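Tryptophan--tRNA ligase (Mycoplasma pneumoniae, PDB 2YY5) probably charges tRNA(Trp) with tryptophan at the expense of ATP, as a homodimeric class I aminoacyl-tRNA synthetase. Local coordinates at residues T9-S14 and F62-T67. The protein carries 1 engineered substitution. Residues are numbered along the deposited sequence; the frame is centred on the assembly and turned at random.
Sequences TGIQAS and FDLVRT. With WSA (5'-O-[(L-tryptophylamino)sulfonyl]adenosine), chain J.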
# COMPACT_ATOMS: atom_id res chain seq x y z
N THR B 9 -15.93 6.96 9.68
CA THR B 9 -15.57 8.11 8.85
C THR B 9 -14.16 8.57 9.20
O THR B 9 -13.70 8.40 10.33
CB THR B 9 -16.55 9.31 9.01
OG1 THR B 9 -16.32 10.25 7.96
CG2 THR B 9 -16.37 10.03 10.35
N GLY B 10 -13.48 9.12 8.20
CA GLY B 10 -12.13 9.59 8.40
C GLY B 10 -11.99 11.04 7.98
O GLY B 10 -12.62 11.49 7.02
N ILE B 11 -11.16 11.78 8.72
CA ILE B 11 -10.92 13.18 8.41
C ILE B 11 -9.43 13.43 8.31
O ILE B 11 -8.66 13.03 9.19
CB ILE B 11 -11.50 14.11 9.50
CG1 ILE B 11 -13.01 13.89 9.63
CG2 ILE B 11 -11.21 15.56 9.14
CD1 ILE B 11 -13.61 14.52 10.88
N GLN B 12 -9.02 14.07 7.22
CA GLN B 12 -7.62 14.40 7.01
C GLN B 12 -7.31 15.65 7.83
O GLN B 12 -8.13 16.58 7.89
CB GLN B 12 -7.36 14.68 5.52
CG GLN B 12 -6.57 13.59 4.80
CD GLN B 12 -6.40 13.88 3.31
OE1 GLN B 12 -7.36 13.82 2.54
NE2 GLN B 12 -5.17 14.22 2.91
N ALA B 13 -6.15 15.68 8.47
CA ALA B 13 -5.77 16.84 9.27
C ALA B 13 -5.16 17.90 8.36
O ALA B 13 -4.58 17.57 7.32
CB ALA B 13 -4.78 16.44 10.37
N SER B 14 -5.29 19.16 8.76
CA SER B 14 -4.77 20.27 7.98
C SER B 14 -5.09 21.60 8.65
O SER B 14 -6.20 21.82 9.15
CB SER B 14 -5.39 20.26 6.58
OG SER B 14 -5.12 21.47 5.90
N PHE B 62 -2.39 16.48 15.80
CA PHE B 62 -2.69 16.90 17.16
C PHE B 62 -3.85 17.91 17.13
O PHE B 62 -4.83 17.77 17.85
CB PHE B 62 -1.43 17.51 17.79
CG PHE B 62 -1.69 18.38 19.00
CD1 PHE B 62 -1.50 19.75 18.94
CD2 PHE B 62 -2.11 17.81 20.20
CE1 PHE B 62 -1.72 20.56 20.06
CE2 PHE B 62 -2.33 18.61 21.33
CZ PHE B 62 -2.13 19.99 21.26
N ASP B 63 -3.72 18.92 16.28
CA ASP B 63 -4.74 19.95 16.17
C ASP B 63 -6.13 19.42 15.78
O ASP B 63 -7.14 19.96 16.23
CB ASP B 63 -4.30 21.03 15.18
CG ASP B 63 -3.19 21.91 15.72
OD1 ASP B 63 -3.15 22.15 16.95
OD2 ASP B 63 -2.36 22.39 14.91
N LEU B 64 -6.18 18.39 14.95
CA LEU B 64 -7.47 17.84 14.54
C LEU B 64 -8.16 17.15 15.72
O LEU B 64 -9.36 17.32 15.91
CB LEU B 64 -7.31 16.84 13.39
CG LEU B 64 -8.60 16.30 12.77
CD1 LEU B 64 -9.40 17.43 12.13
CD2 LEU B 64 -8.26 15.28 11.72
N VAL B 65 -7.41 16.37 16.50
CA VAL B 65 -7.99 15.68 17.64
C VAL B 65 -8.59 16.68 18.60
O VAL B 65 -9.67 16.45 19.15
CB VAL B 65 -6.95 14.82 18.38
CG1 VAL B 65 -7.57 14.24 19.64
CG2 VAL B 65 -6.49 13.68 17.49
N ARG B 66 -7.89 17.80 18.82
CA ARG B 66 -8.42 18.81 19.72
C ARG B 66 -9.71 19.42 19.16
O ARG B 66 -10.66 19.65 19.90
CB ARG B 66 -7.38 19.90 19.96
CG ARG B 66 -6.32 19.52 20.98
CD ARG B 66 -5.57 20.74 21.46
NE ARG B 66 -5.01 21.50 20.35
CZ ARG B 66 -4.51 22.73 20.46
NH1 ARG B 66 -4.02 23.34 19.39
NH2 ARG B 66 -4.52 23.34 21.63
N THR B 67 -9.75 19.68 17.86
CA THR B 67 -10.94 20.24 17.24
C THR B 67 -12.13 19.30 17.41
O THR B 67 -13.23 19.72 17.80
CB THR B 67 -10.74 20.51 15.74
OG1 THR B 67 -9.75 21.54 15.57
CG2 THR B 67 -12.04 20.97 15.10
CD2 WSA J . -12.30 8.93 4.69
CE3 WSA J . -13.57 9.41 4.99
CZ3 WSA J . -14.59 8.52 5.30
CH2 WSA J . -14.34 7.15 5.30
CZ2 WSA J . -13.08 6.67 5.00
CE2 WSA J . -12.05 7.56 4.69
N11 WSA J . -10.77 7.39 4.39
CD1 WSA J . -10.20 8.57 4.20
CG WSA J . -11.10 9.54 4.38
CB WSA J . -10.83 11.04 4.27
CA WSA J . -11.66 11.67 3.14
NH3 WSA J . -11.36 11.03 1.86
C WSA J . -11.32 13.16 3.06
O WSA J . -10.27 13.53 2.53
NS WSA J . -12.19 14.02 3.59
S WSA J . -11.47 15.44 3.91
O1S WSA J . -10.34 15.24 4.88
O2S WSA J . -10.91 16.03 2.65
O5' WSA J . -12.48 16.29 4.47
C5' WSA J . -13.22 15.80 5.59
C4' WSA J . -14.74 15.75 5.37
O4' WSA J . -15.22 17.05 5.00
C3' WSA J . -15.17 14.79 4.26
O3' WSA J . -16.38 14.12 4.64
C2' WSA J . -15.45 15.76 3.11
O2' WSA J . -16.41 15.17 2.21
C1' WSA J . -16.13 16.87 3.90
N9 WSA J . -16.18 18.11 3.10
C8 WSA J . -15.13 18.67 2.50
N7 WSA J . -15.51 19.81 1.90
C5 WSA J . -16.81 19.97 2.13
C4 WSA J . -17.24 18.88 2.88
N3 WSA J . -18.53 18.80 3.25
C2 WSA J . -19.39 19.75 2.90
N1 WSA J . -19.01 20.80 2.18
C6 WSA J . -17.74 20.94 1.79
N6 WSA J . -17.36 22.00 1.08
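Leu64 sets its CD2 methyl against the end of strand 6-11 and the residues after it, over Ile11 and Ala13. This is helix-on-sheet packing in the Rossmann-type nucleotide-binding fold of class I synthetases. Helix 54-71 lies against the parallel sheet 6-11, 37-42, 78-82, where its edge strand leads into the predicted 'HIGH' region, which begins at Ala13. The CG of Leu64 stands anti to its backbone N (chi1 -174°), which directs the isobutyl end from the helix to the strand. CD2 does most of the touching. It meets the CG2 branch of Ile11 at 3.9 Å, and CD1 touches the same methyl but does not reach Ala13. Ala13 lies alongside, its CB 3.9 Å from Leu64 CD2 and close to Leu64 CB as well. Val42 of the neighbouring strand also packs on Leu64 and Ala13. The side-chain contacts are apolar, and Leu64 CD2 also lies 3.4 Å from the carbonyl oxygen Ile11 O.

The other side of 9-14 faces the bound tryptophanyl-adenylate analogue. Gly10 lies beside the indole, its O 3.1 Å from ligand CE3. Thr9 OG1 approaches the indole at CZ3 and forms a hydrogen bond with the carbonyl oxygen of Pro152. Leu64 thus packs on one side of the segment 9-14, and the ligand lies on the other.

On the helix, Arg66 NH1 forms a salt bridge with Asp63 OD1, and Phe62 CE1 lies above one face of the guanidinium, near its rim. Asp63 O accepts from both Thr67 N and Thr67 OG1, which reach it from opposite faces of its plane. At the ligand, Gln12 N donates to sulfamoyl O1S at 2.9 Å, with an N-H...O angle of 156°.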